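Local structure of endoglucanase (2YIK) at residues C181-D186 / R205-T210; N342-Y347 / E357-W362; I402-D407 / K416-A421; K431-R436 / A481-V486. The protein probably hydrolyses internal beta-1,4-glucosidic bonds of cellulose, as a family 9 glycoside hydrolase that carries calcium and zinc ions. One frame throughout, in Å; residues are numbered along the deposited sequence.

Four contacts of one catalytic domain show how chemistry follows place in the fold. Contacts 1, 2 and 3 are largely buried, whereas contact 4 joins two loops partly open to solvent. Contact 1 is strand pairing, ruled by backbone hydrogen bonds; contact 2 sets a helix against a loop through apolar packing beside a calcium ion; contact 3 pairs two antiparallel helices with small residues, a tyrosine pair and one carboxylate-to-backbone hydrogen bond; contact 4 relies on van der Waals touches between two irregular segments. Contacts 2 and 3 meet where Trp362 packs on Tyr406, with centres about 23 Å apart. Contact 1 lies across the chain's centre from contact 3.

Contact 1: C181-D186 / R205-T210; sequences CHQVGD and RGWFIT
With CG anti to the carbonyl carbon (chi1 -47°), the Trp207 indole lies beside the Gln183 side chain, which is extended with CG anti to its own backbone N (chi1 -178°) and points the same way. The amide NE2 of Gln183 sits over one face of the indole, with the two planes 44° apart, and CD of Arg205 lies over the opposite face. The indole N-H and the Gln183 amide both grip Gly185 O: Trp207 NE1 reaches Gly185 O at 2.9 Å and Gln183 NE2 reaches the same oxygen at 3.1 Å, from opposite faces of the peptide plane. The amide of Gln183 also donates to Gly268 O.

The backbones form an antiparallel pair in the small sheet of this domain, interrupted by a classic beta bulge: His182 and Gln183 together face Trp207. His182 N donates to Trp207 O at 2.9 Å, and Trp207 N donates to Gln183 O at 2.8 Å. Beyond the bulge Gly185 N donates to Arg205 O. The His182 imidazole crosses Ile209 at about a right angle, both side chains also touching helix 216-233.

On the face of the sheet that carries Cys181 and Phe208, CB of Cys181 lies over the Phe208 ring, 3.8 Å from its centroid, in a CH-pi contact; SG of Cys181 follows over the same ring at 4.3 Å from the centroid.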
# COMPACT_ATOMS: atom_id res chain seq x y z
N CYS A 181 -2.08 -0.40 17.38
CA CYS A 181 -2.23 -1.80 17.01
C CYS A 181 -1.89 -1.89 15.53
O CYS A 181 -2.61 -1.37 14.68
CB CYS A 181 -3.65 -2.31 17.23
SG CYS A 181 -3.86 -4.03 16.70
N HIS A 182 -0.79 -2.58 15.23
CA HIS A 182 -0.33 -2.72 13.86
C HIS A 182 -0.65 -4.07 13.22
O HIS A 182 -0.48 -4.23 12.02
CB HIS A 182 1.18 -2.50 13.80
CG HIS A 182 1.96 -3.57 14.50
ND1 HIS A 182 2.24 -3.55 15.85
CD2 HIS A 182 2.51 -4.72 14.03
CE1 HIS A 182 2.92 -4.63 16.18
NE2 HIS A 182 3.10 -5.36 15.09
N GLN A 183 -1.10 -5.03 14.02
CA GLN A 183 -1.39 -6.35 13.47
C GLN A 183 -2.46 -7.10 14.26
O GLN A 183 -2.49 -7.07 15.49
CB GLN A 183 -0.09 -7.18 13.44
CG GLN A 183 -0.20 -8.59 12.86
CD GLN A 183 1.13 -9.33 12.90
OE1 GLN A 183 2.18 -8.77 12.56
NE2 GLN A 183 1.10 -10.60 13.30
N VAL A 184 -3.35 -7.76 13.53
CA VAL A 184 -4.41 -8.55 14.14
C VAL A 184 -4.29 -9.91 13.45
O VAL A 184 -4.38 -10.01 12.23
CB VAL A 184 -5.81 -7.94 13.90
CG1 VAL A 184 -6.87 -8.81 14.54
CG2 VAL A 184 -5.87 -6.52 14.46
N GLY A 185 -4.07 -10.95 14.24
CA GLY A 185 -3.91 -12.27 13.66
C GLY A 185 -2.45 -12.66 13.71
O GLY A 185 -1.60 -11.86 14.11
N ASP A 186 -2.15 -13.88 13.26
CA ASP A 186 -0.80 -14.42 13.27
C ASP A 186 -0.66 -15.41 12.11
O ASP A 186 -1.45 -16.35 12.00
CB ASP A 186 -0.57 -15.16 14.60
CG ASP A 186 0.85 -15.67 14.76
OD1 ASP A 186 1.60 -15.72 13.77
OD2 ASP A 186 1.20 -16.05 15.90
N ARG A 205 -4.56 -12.56 17.74
CA ARG A 205 -3.90 -11.68 18.68
C ARG A 205 -3.74 -10.27 18.12
O ARG A 205 -3.60 -10.08 16.90
CB ARG A 205 -2.52 -12.24 19.04
CG ARG A 205 -1.91 -11.64 20.28
CD ARG A 205 -0.59 -12.29 20.63
NE ARG A 205 -0.17 -11.93 21.99
CZ ARG A 205 1.07 -12.03 22.45
NH1 ARG A 205 2.04 -12.48 21.66
NH2 ARG A 205 1.34 -11.67 23.69
N GLY A 206 -3.79 -9.28 19.01
CA GLY A 206 -3.60 -7.91 18.60
C GLY A 206 -2.18 -7.53 18.99
O GLY A 206 -1.79 -7.72 20.14
N TRP A 207 -1.39 -7.04 18.04
CA TRP A 207 -0.02 -6.67 18.35
C TRP A 207 0.07 -5.14 18.33
O TRP A 207 -0.41 -4.48 17.41
CB TRP A 207 0.95 -7.32 17.34
CG TRP A 207 0.68 -8.81 17.12
CD1 TRP A 207 -0.37 -9.35 16.44
CD2 TRP A 207 1.49 -9.92 17.55
NE1 TRP A 207 -0.27 -10.72 16.42
CE2 TRP A 207 0.86 -11.10 17.08
CE3 TRP A 207 2.69 -10.03 18.27
CZ2 TRP A 207 1.39 -12.37 17.33
CZ3 TRP A 207 3.21 -11.30 18.51
CH2 TRP A 207 2.56 -12.46 18.04
N PHE A 208 0.67 -4.59 19.38
CA PHE A 208 0.75 -3.15 19.55
C PHE A 208 2.15 -2.58 19.67
O PHE A 208 3.03 -3.20 20.27
CB PHE A 208 0.00 -2.73 20.83
CG PHE A 208 -1.47 -3.06 20.82
CD1 PHE A 208 -1.92 -4.37 20.82
CD2 PHE A 208 -2.41 -2.03 20.82
CE1 PHE A 208 -3.28 -4.66 20.83
CE2 PHE A 208 -3.78 -2.32 20.82
CZ PHE A 208 -4.21 -3.63 20.83
N ILE A 209 2.35 -1.39 19.10
CA ILE A 209 3.64 -0.71 19.22
C ILE A 209 3.43 0.23 20.41
O ILE A 209 2.39 0.88 20.54
CB ILE A 209 4.03 0.13 17.98
CG1 ILE A 209 4.48 -0.79 16.85
CG2 ILE A 209 5.19 1.07 18.32
CD1 ILE A 209 3.55 -0.79 15.68
N THR A 210 4.44 0.29 21.25
CA THR A 210 4.43 1.06 22.48
C THR A 210 5.77 1.82 22.55
O THR A 210 6.68 1.52 21.79
CB THR A 210 4.27 0.04 23.64
OG1 THR A 210 2.90 0.01 24.05
CG2 THR A 210 5.18 0.34 24.77

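Contact 2: N342-Y347 / E357-W362; sequences NFEDRY and EQIDFW. With CA (calcium ion), chain B.
A helix-to-loop contact beside a calcium site, this buried patch packs helix 342-350 against the extended segment that leads from it toward helix 363-373. Its hub is Glu344, whose methylene CG lies 3.8 Å from CG2 of Ile359 and equally close to CE2 of Phe361. The carboxylate passes obliquely by the phenyl ring, the planes 43° apart. Phe343 and Tyr347 approach the same ring through their CB atoms; that of Tyr347 comes at the ring's edge, 4.1 Å from Phe361 CZ. The tyrosine ring itself meets CG2 of Ile359, and its hydroxyl bonds to Tyr306 O.

The bend of the Glu344 chain at chi2 (81°) turns the carboxylate back to the metal, which it holds with both oxygens, OE1 and OE2 each 2.7 Å from the calcium ion. This is bidentate coordination, completed by a water and by ligands from Asn333, Asp337 and Ser340, so that helix 322-336, the loop after it and helix 342-350 share one ion. The link to the loop runs through a second water, which donates to Glu344 OE2 at 2.6 Å and accepts from Phe361 N at 3.1 Å. Thus one oxygen of the carboxylate serves both the metal and the loop. Farther along, Asp360 OD1 accepts from Trp362 N at 3.0 Å, a capping bond at the turn into helix 363-373.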
# COMPACT_ATOMS: atom_id res chain seq x y z
N ASN A 342 18.20 26.40 -2.64
CA ASN A 342 17.98 26.33 -1.20
C ASN A 342 17.73 24.94 -0.63
O ASN A 342 18.42 24.52 0.30
CB ASN A 342 16.84 27.26 -0.77
CG ASN A 342 17.28 28.71 -0.71
OD1 ASN A 342 16.84 29.53 -1.52
ND2 ASN A 342 18.16 29.02 0.23
N PHE A 343 16.75 24.22 -1.18
CA PHE A 343 16.44 22.87 -0.69
C PHE A 343 17.62 21.93 -0.92
O PHE A 343 17.96 21.13 -0.04
CB PHE A 343 15.19 22.32 -1.38
CG PHE A 343 13.89 22.92 -0.90
CD1 PHE A 343 13.87 24.09 -0.13
CD2 PHE A 343 12.67 22.34 -1.25
CE1 PHE A 343 12.65 24.67 0.27
CE2 PHE A 343 11.45 22.90 -0.85
CZ PHE A 343 11.44 24.07 -0.09
N GLU A 344 18.25 22.02 -2.09
CA GLU A 344 19.39 21.16 -2.39
C GLU A 344 20.54 21.39 -1.41
O GLU A 344 21.13 20.45 -0.89
CB GLU A 344 19.89 21.39 -3.82
CG GLU A 344 18.96 20.90 -4.91
CD GLU A 344 17.85 21.88 -5.19
OE1 GLU A 344 17.73 22.87 -4.43
OE2 GLU A 344 17.10 21.66 -6.15
N ASP A 345 20.85 22.66 -1.17
CA ASP A 345 21.94 22.99 -0.26
C ASP A 345 21.60 22.64 1.19
O ASP A 345 22.49 22.29 1.96
CB ASP A 345 22.33 24.46 -0.40
CG ASP A 345 22.96 24.76 -1.74
OD1 ASP A 345 23.40 23.79 -2.41
OD2 ASP A 345 23.02 25.94 -2.13
N ARG A 346 20.33 22.75 1.55
CA ARG A 346 19.90 22.40 2.91
C ARG A 346 20.05 20.89 3.06
O ARG A 346 20.49 20.40 4.11
CB ARG A 346 18.44 22.81 3.14
CG ARG A 346 18.24 24.28 3.57
CD ARG A 346 16.75 24.65 3.60
NE ARG A 346 15.98 23.87 4.57
CZ ARG A 346 14.65 23.84 4.62
NH1 ARG A 346 13.94 24.54 3.74
NH2 ARG A 346 14.02 23.10 5.53
N TYR A 347 19.67 20.15 2.02
CA TYR A 347 19.79 18.70 2.08
C TYR A 347 21.26 18.27 2.21
O TYR A 347 21.58 17.36 2.98
CB TYR A 347 19.15 18.05 0.86
CG TYR A 347 19.47 16.57 0.79
CD1 TYR A 347 19.11 15.71 1.82
CD2 TYR A 347 20.22 16.05 -0.27
CE1 TYR A 347 19.49 14.37 1.81
CE2 TYR A 347 20.60 14.71 -0.30
CZ TYR A 347 20.24 13.87 0.76
OH TYR A 347 20.63 12.56 0.74
N GLU A 357 28.57 19.02 -4.18
CA GLU A 357 28.09 17.75 -4.73
C GLU A 357 26.82 18.08 -5.52
O GLU A 357 26.03 18.93 -5.09
CB GLU A 357 27.76 16.75 -3.62
CG GLU A 357 27.00 15.53 -4.16
CD GLU A 357 27.09 14.31 -3.26
OE1 GLU A 357 27.78 14.37 -2.22
OE2 GLU A 357 26.46 13.27 -3.61
N GLN A 358 26.62 17.44 -6.67
CA GLN A 358 25.42 17.72 -7.45
C GLN A 358 24.20 16.99 -6.91
O GLN A 358 24.22 15.78 -6.69
CB GLN A 358 25.60 17.34 -8.92
CG GLN A 358 24.58 18.03 -9.83
CD GLN A 358 24.16 17.17 -11.01
OE1 GLN A 358 23.27 16.30 -10.89
NE2 GLN A 358 24.79 17.38 -12.17
N ILE A 359 23.14 17.76 -6.66
CA ILE A 359 21.89 17.23 -6.15
C ILE A 359 20.74 17.76 -7.00
O ILE A 359 20.58 18.98 -7.14
CB ILE A 359 21.61 17.66 -4.68
CG1 ILE A 359 22.56 16.93 -3.73
CG2 ILE A 359 20.18 17.34 -4.30
CD1 ILE A 359 23.98 17.35 -3.89
N ASP A 360 19.99 16.84 -7.59
CA ASP A 360 18.82 17.17 -8.39
C ASP A 360 17.81 16.15 -7.90
O ASP A 360 17.95 14.95 -8.13
CB ASP A 360 19.10 16.99 -9.89
CG ASP A 360 17.86 17.21 -10.76
OD1 ASP A 360 16.72 17.01 -10.29
OD2 ASP A 360 18.02 17.58 -11.94
N PHE A 361 16.79 16.63 -7.19
CA PHE A 361 15.79 15.75 -6.61
C PHE A 361 15.14 14.73 -7.55
O PHE A 361 14.80 13.64 -7.10
CB PHE A 361 14.76 16.59 -5.85
CG PHE A 361 15.30 17.17 -4.56
CD1 PHE A 361 15.65 16.34 -3.50
CD2 PHE A 361 15.53 18.54 -4.43
CE1 PHE A 361 16.22 16.86 -2.33
CE2 PHE A 361 16.10 19.07 -3.27
CZ PHE A 361 16.45 18.23 -2.22
N TRP A 362 15.00 15.05 -8.83
CA TRP A 362 14.42 14.09 -9.77
C TRP A 362 15.45 13.10 -10.35
O TRP A 362 15.08 12.05 -10.88
CB TRP A 362 13.74 14.80 -10.95
CG TRP A 362 12.34 15.27 -10.69
CD1 TRP A 362 11.88 16.55 -10.75
CD2 TRP A 362 11.20 14.45 -10.36
NE1 TRP A 362 10.54 16.59 -10.47
CE2 TRP A 362 10.09 15.31 -10.23
CE3 TRP A 362 11.02 13.07 -10.15
CZ2 TRP A 362 8.81 14.85 -9.91
CZ3 TRP A 362 9.74 12.61 -9.83
CH2 TRP A 362 8.65 13.50 -9.71
CA CA B . 15.61 23.85 -5.69
O HOH W 1 16.58 19.63 -7.76
O HOH W 2 15.43 23.39 -8.28

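Contact 3: I402-D407 / K416-A421; sequences IALVYD and KYANWA
Tyr417 directs a ring edge at the face of Tyr406 in an offset edge-to-face pair, with centroids 5.2 Å apart and planes at 86°. The first torsion of Tyr406 (chi1 -177°, CG opposite the backbone N) turns its ring face toward that edge, where CD1 lies 3.6 Å from CD2 of Tyr417. The Tyr417 hydroxyl bonds to Asp370 OD1, while the backbone O of the same residue packs on CB of Ala403.

Ala418 follows with the single hydrogen bond between the segments: its N donates to Asp407 OD2 at 2.9 Å, approaching from above the carboxylate plane. The other oxygen, OD1, accepts from Ser415 OG, so the carboxylate is gripped at both oxygens near the N-terminal end of helix 416-428, whose dipole would probably favour its negative charge. The methyl of Ala418 also rests against CD2 of Leu404, 3.8 Å away.

Trp420 brings an indole edge to CB of Ala403. Ala421 then sets its methyl 4.2 Å from that of Ala403 and equally near CG of Leu404. Small residues let the axes of the two short segments approach to 8.1 Å, at 150°, an antiparallel helical hairpin in keeping with the (alpha/alpha)6 barrel of family 9 glycoside hydrolases.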
# COMPACT_ATOMS: atom_id res chain seq x y z
N ILE A 402 5.82 4.90 -11.02
CA ILE A 402 6.87 5.92 -10.94
C ILE A 402 7.10 6.53 -12.32
O ILE A 402 7.30 7.73 -12.45
CB ILE A 402 8.21 5.33 -10.43
CG1 ILE A 402 8.03 4.79 -9.01
CG2 ILE A 402 9.31 6.40 -10.48
CD1 ILE A 402 7.69 5.83 -8.00
N ALA A 403 7.07 5.69 -13.35
CA ALA A 403 7.28 6.18 -14.71
C ALA A 403 6.22 7.21 -15.11
O ALA A 403 6.53 8.25 -15.70
CB ALA A 403 7.26 5.01 -15.69
N LEU A 404 4.96 6.91 -14.79
CA LEU A 404 3.84 7.79 -15.11
C LEU A 404 3.83 9.07 -14.27
O LEU A 404 3.43 10.12 -14.75
CB LEU A 404 2.54 7.00 -14.96
CG LEU A 404 2.51 5.81 -15.94
CD1 LEU A 404 1.57 4.73 -15.45
CD2 LEU A 404 2.11 6.31 -17.32
N VAL A 405 4.28 8.97 -13.02
CA VAL A 405 4.34 10.13 -12.15
C VAL A 405 5.45 11.08 -12.65
O VAL A 405 5.29 12.30 -12.64
CB VAL A 405 4.63 9.71 -10.68
CG1 VAL A 405 5.09 10.91 -9.86
CG2 VAL A 405 3.37 9.10 -10.07
N TYR A 406 6.56 10.51 -13.09
CA TYR A 406 7.67 11.32 -13.60
C TYR A 406 7.23 12.11 -14.82
O TYR A 406 7.49 13.31 -14.93
CB TYR A 406 8.87 10.44 -13.98
CG TYR A 406 10.08 11.22 -14.45
CD1 TYR A 406 10.19 11.64 -15.77
CD2 TYR A 406 11.10 11.55 -13.56
CE1 TYR A 406 11.30 12.37 -16.20
CE2 TYR A 406 12.21 12.27 -13.97
CZ TYR A 406 12.30 12.68 -15.29
OH TYR A 406 13.42 13.37 -15.72
N ASP A 407 6.55 11.44 -15.76
CA ASP A 407 6.10 12.12 -16.96
C ASP A 407 5.06 13.19 -16.65
O ASP A 407 5.04 14.25 -17.28
CB ASP A 407 5.54 11.12 -17.98
CG ASP A 407 6.65 10.38 -18.73
OD1 ASP A 407 7.83 10.67 -18.49
OD2 ASP A 407 6.33 9.50 -19.57
N LYS A 416 9.30 8.34 -23.21
CA LYS A 416 9.77 6.97 -23.33
C LYS A 416 9.42 6.21 -22.03
O LYS A 416 9.23 5.00 -22.06
CB LYS A 416 11.29 6.94 -23.58
CG LYS A 416 12.13 7.60 -22.48
CD LYS A 416 13.62 7.53 -22.80
CE LYS A 416 14.42 8.26 -21.73
NZ LYS A 416 15.88 8.27 -22.01
N TYR A 417 9.32 6.91 -20.90
CA TYR A 417 8.98 6.21 -19.65
C TYR A 417 7.54 5.70 -19.68
O TYR A 417 7.29 4.50 -19.49
CB TYR A 417 9.20 7.11 -18.42
CG TYR A 417 10.64 7.51 -18.23
CD1 TYR A 417 11.68 6.62 -18.53
CD2 TYR A 417 10.98 8.78 -17.77
CE1 TYR A 417 13.01 6.99 -18.38
CE2 TYR A 417 12.32 9.16 -17.62
CZ TYR A 417 13.32 8.26 -17.93
OH TYR A 417 14.64 8.65 -17.81
N ALA A 418 6.59 6.59 -19.93
CA ALA A 418 5.19 6.21 -20.01
C ALA A 418 4.97 5.19 -21.13
O ALA A 418 4.21 4.24 -20.97
CB ALA A 418 4.32 7.44 -20.26
N ASN A 419 5.64 5.40 -22.26
CA ASN A 419 5.52 4.47 -23.38
C ASN A 419 5.99 3.10 -22.93
O ASN A 419 5.37 2.08 -23.27
CB ASN A 419 6.35 4.94 -24.59
CG ASN A 419 5.87 6.27 -25.14
OD1 ASN A 419 4.70 6.62 -25.00
ND2 ASN A 419 6.76 7.01 -25.78
N TRP A 420 7.07 3.07 -22.16
CA TRP A 420 7.59 1.81 -21.64
C TRP A 420 6.58 1.19 -20.68
O TRP A 420 6.31 -0.02 -20.73
CB TRP A 420 8.90 2.04 -20.90
CG TRP A 420 9.34 0.84 -20.13
CD1 TRP A 420 9.96 -0.28 -20.61
CD2 TRP A 420 9.15 0.61 -18.72
NE1 TRP A 420 10.17 -1.19 -19.60
CE2 TRP A 420 9.68 -0.67 -18.43
CE3 TRP A 420 8.58 1.36 -17.68
CZ2 TRP A 420 9.66 -1.21 -17.14
CZ3 TRP A 420 8.56 0.82 -16.40
CH2 TRP A 420 9.10 -0.46 -16.14
N ALA A 421 6.04 2.02 -19.79
CA ALA A 421 5.06 1.55 -18.81
C ALA A 421 3.89 0.88 -19.53
O ALA A 421 3.42 -0.18 -19.12
CB ALA A 421 4.55 2.72 -17.97

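Contact 4: K431-R436 / A481-V486; sequences KNPLNR and ASDQHV
Arg436 and His485 meet at about a right angle, the guanidinium and imidazole planes 53° apart, so the pair is no parallel stack. The nearest touch joins NE of Arg436 to CD2 of His485 at 3.3 Å, with CD of the arginine close behind. The chain of Arg436 bends at chi3 (-68°), which brings NE up to CD2 of the histidine obliquely. The His485 ring lies edge-to-face with Tyr438, and its ND1 makes a weak hydrogen bond to Gly478 O.

Leu434 points its branched end into the backbone of the opposite loop. Its CD1 lies 3.4 Å from Asp483 O and also touches CB of His485, while CD2 meets the amide NE2 of Gln484 at 3.7 Å; the leucine and glutamine side chains cross at about a right angle. Pro433 comes obliquely to Asp483, with Pro433 CG 3.9 Å from Asp483 CG, the carboxylate carbon. That carboxylate is spoken for by other partners: OD1 accepts from Tyr427 and Thr380, and OD2 from Gly382 N.

The shape of the first loop is set from within. Asn432 to Asn435 form a type I beta turn, and Asn432 OD1 accepts from Leu434 N at 2.9 Å, making an Asx turn, while its ND2 donates to Arg436 O at 2.7 Å.

His485 lies about 9 Å, side chain to side chain, from His451, the predicted active-site residue. Polar groups held by their own neighbours and joined by carbon-rich touches imply that shape more than directed bonding fits these two loops together.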
# COMPACT_ATOMS: atom_id res chain seq x y z
N LYS A 431 -0.47 -9.40 -23.72
CA LYS A 431 0.45 -9.30 -24.85
C LYS A 431 1.75 -10.02 -24.46
O LYS A 431 2.80 -9.40 -24.28
CB LYS A 431 0.70 -7.83 -25.17
CG LYS A 431 1.31 -7.56 -26.52
CD LYS A 431 1.04 -6.13 -26.96
CE LYS A 431 1.76 -5.81 -28.26
NZ LYS A 431 1.78 -4.34 -28.54
N ASN A 432 1.67 -11.35 -24.34
CA ASN A 432 2.80 -12.17 -23.94
C ASN A 432 2.75 -13.56 -24.58
O ASN A 432 1.77 -13.92 -25.23
CB ASN A 432 2.80 -12.30 -22.41
CG ASN A 432 1.49 -12.85 -21.87
OD1 ASN A 432 1.11 -13.99 -22.16
ND2 ASN A 432 0.79 -12.04 -21.08
N PRO A 433 3.80 -14.38 -24.40
CA PRO A 433 3.85 -15.72 -24.98
C PRO A 433 2.69 -16.67 -24.65
O PRO A 433 2.43 -17.59 -25.42
CB PRO A 433 5.19 -16.27 -24.48
CG PRO A 433 6.04 -15.04 -24.44
CD PRO A 433 5.11 -14.03 -23.80
N LEU A 434 2.01 -16.44 -23.53
CA LEU A 434 0.90 -17.30 -23.13
C LEU A 434 -0.45 -16.66 -23.44
O LEU A 434 -1.49 -17.27 -23.18
CB LEU A 434 0.95 -17.58 -21.62
CG LEU A 434 2.20 -18.23 -21.01
CD1 LEU A 434 1.99 -18.43 -19.51
CD2 LEU A 434 2.47 -19.57 -21.69
N ASN A 435 -0.42 -15.46 -24.02
CA ASN A 435 -1.62 -14.68 -24.30
C ASN A 435 -2.45 -14.71 -23.02
O ASN A 435 -3.68 -14.81 -23.04
CB ASN A 435 -2.43 -15.26 -25.46
CG ASN A 435 -3.52 -14.30 -25.93
OD1 ASN A 435 -3.36 -13.08 -25.83
ND2 ASN A 435 -4.61 -14.84 -26.46
N ARG A 436 -1.74 -14.61 -21.90
CA ARG A 436 -2.38 -14.66 -20.60
C ARG A 436 -2.53 -13.32 -19.90
O ARG A 436 -1.57 -12.56 -19.79
CB ARG A 436 -1.62 -15.62 -19.68
CG ARG A 436 -2.44 -15.98 -18.46
CD ARG A 436 -1.66 -16.68 -17.38
NE ARG A 436 -1.20 -18.02 -17.72
CZ ARG A 436 -1.92 -18.94 -18.36
NH1 ARG A 436 -3.16 -18.65 -18.75
NH2 ARG A 436 -1.42 -20.15 -18.57
N ALA A 481 10.73 -16.10 -14.95
CA ALA A 481 11.73 -15.51 -15.83
C ALA A 481 11.65 -15.97 -17.27
O ALA A 481 12.23 -15.34 -18.16
CB ALA A 481 13.13 -15.78 -15.27
N SER A 482 10.93 -17.05 -17.51
CA SER A 482 10.80 -17.61 -18.86
C SER A 482 9.38 -17.43 -19.41
O SER A 482 8.95 -18.19 -20.30
CB SER A 482 11.18 -19.11 -18.83
OG SER A 482 12.60 -19.31 -18.70
N ASP A 483 8.68 -16.41 -18.90
CA ASP A 483 7.29 -16.11 -19.28
C ASP A 483 6.36 -17.29 -19.00
O ASP A 483 5.23 -17.34 -19.50
CB ASP A 483 7.19 -15.74 -20.78
CG ASP A 483 8.06 -14.52 -21.15
OD1 ASP A 483 7.70 -13.35 -20.85
OD2 ASP A 483 9.16 -14.75 -21.71
N GLN A 484 6.76 -18.25 -18.17
CA GLN A 484 5.78 -19.30 -17.92
C GLN A 484 5.00 -19.03 -16.62
O GLN A 484 5.40 -18.23 -15.77
CB GLN A 484 6.43 -20.68 -17.83
CG GLN A 484 7.22 -21.12 -19.07
CD GLN A 484 6.33 -21.34 -20.29
OE1 GLN A 484 5.94 -22.48 -20.60
NE2 GLN A 484 6.04 -20.26 -21.00
N HIS A 485 3.85 -19.70 -16.50
CA HIS A 485 2.96 -19.50 -15.36
C HIS A 485 2.03 -20.70 -15.11
O HIS A 485 1.48 -21.27 -16.05
CB HIS A 485 2.10 -18.26 -15.63
CG HIS A 485 1.06 -17.98 -14.58
ND1 HIS A 485 1.33 -17.27 -13.44
CD2 HIS A 485 -0.26 -18.31 -14.53
CE1 HIS A 485 0.22 -17.15 -12.72
NE2 HIS A 485 -0.75 -17.78 -13.36
N VAL A 486 1.85 -21.07 -13.85
CA VAL A 486 0.95 -22.17 -13.50
C VAL A 486 -0.27 -21.59 -12.80
O VAL A 486 -0.18 -21.09 -11.68
CB VAL A 486 1.63 -23.21 -12.58
CG1 VAL A 486 0.57 -24.21 -12.07
CG2 VAL A 486 2.73 -23.94 -13.36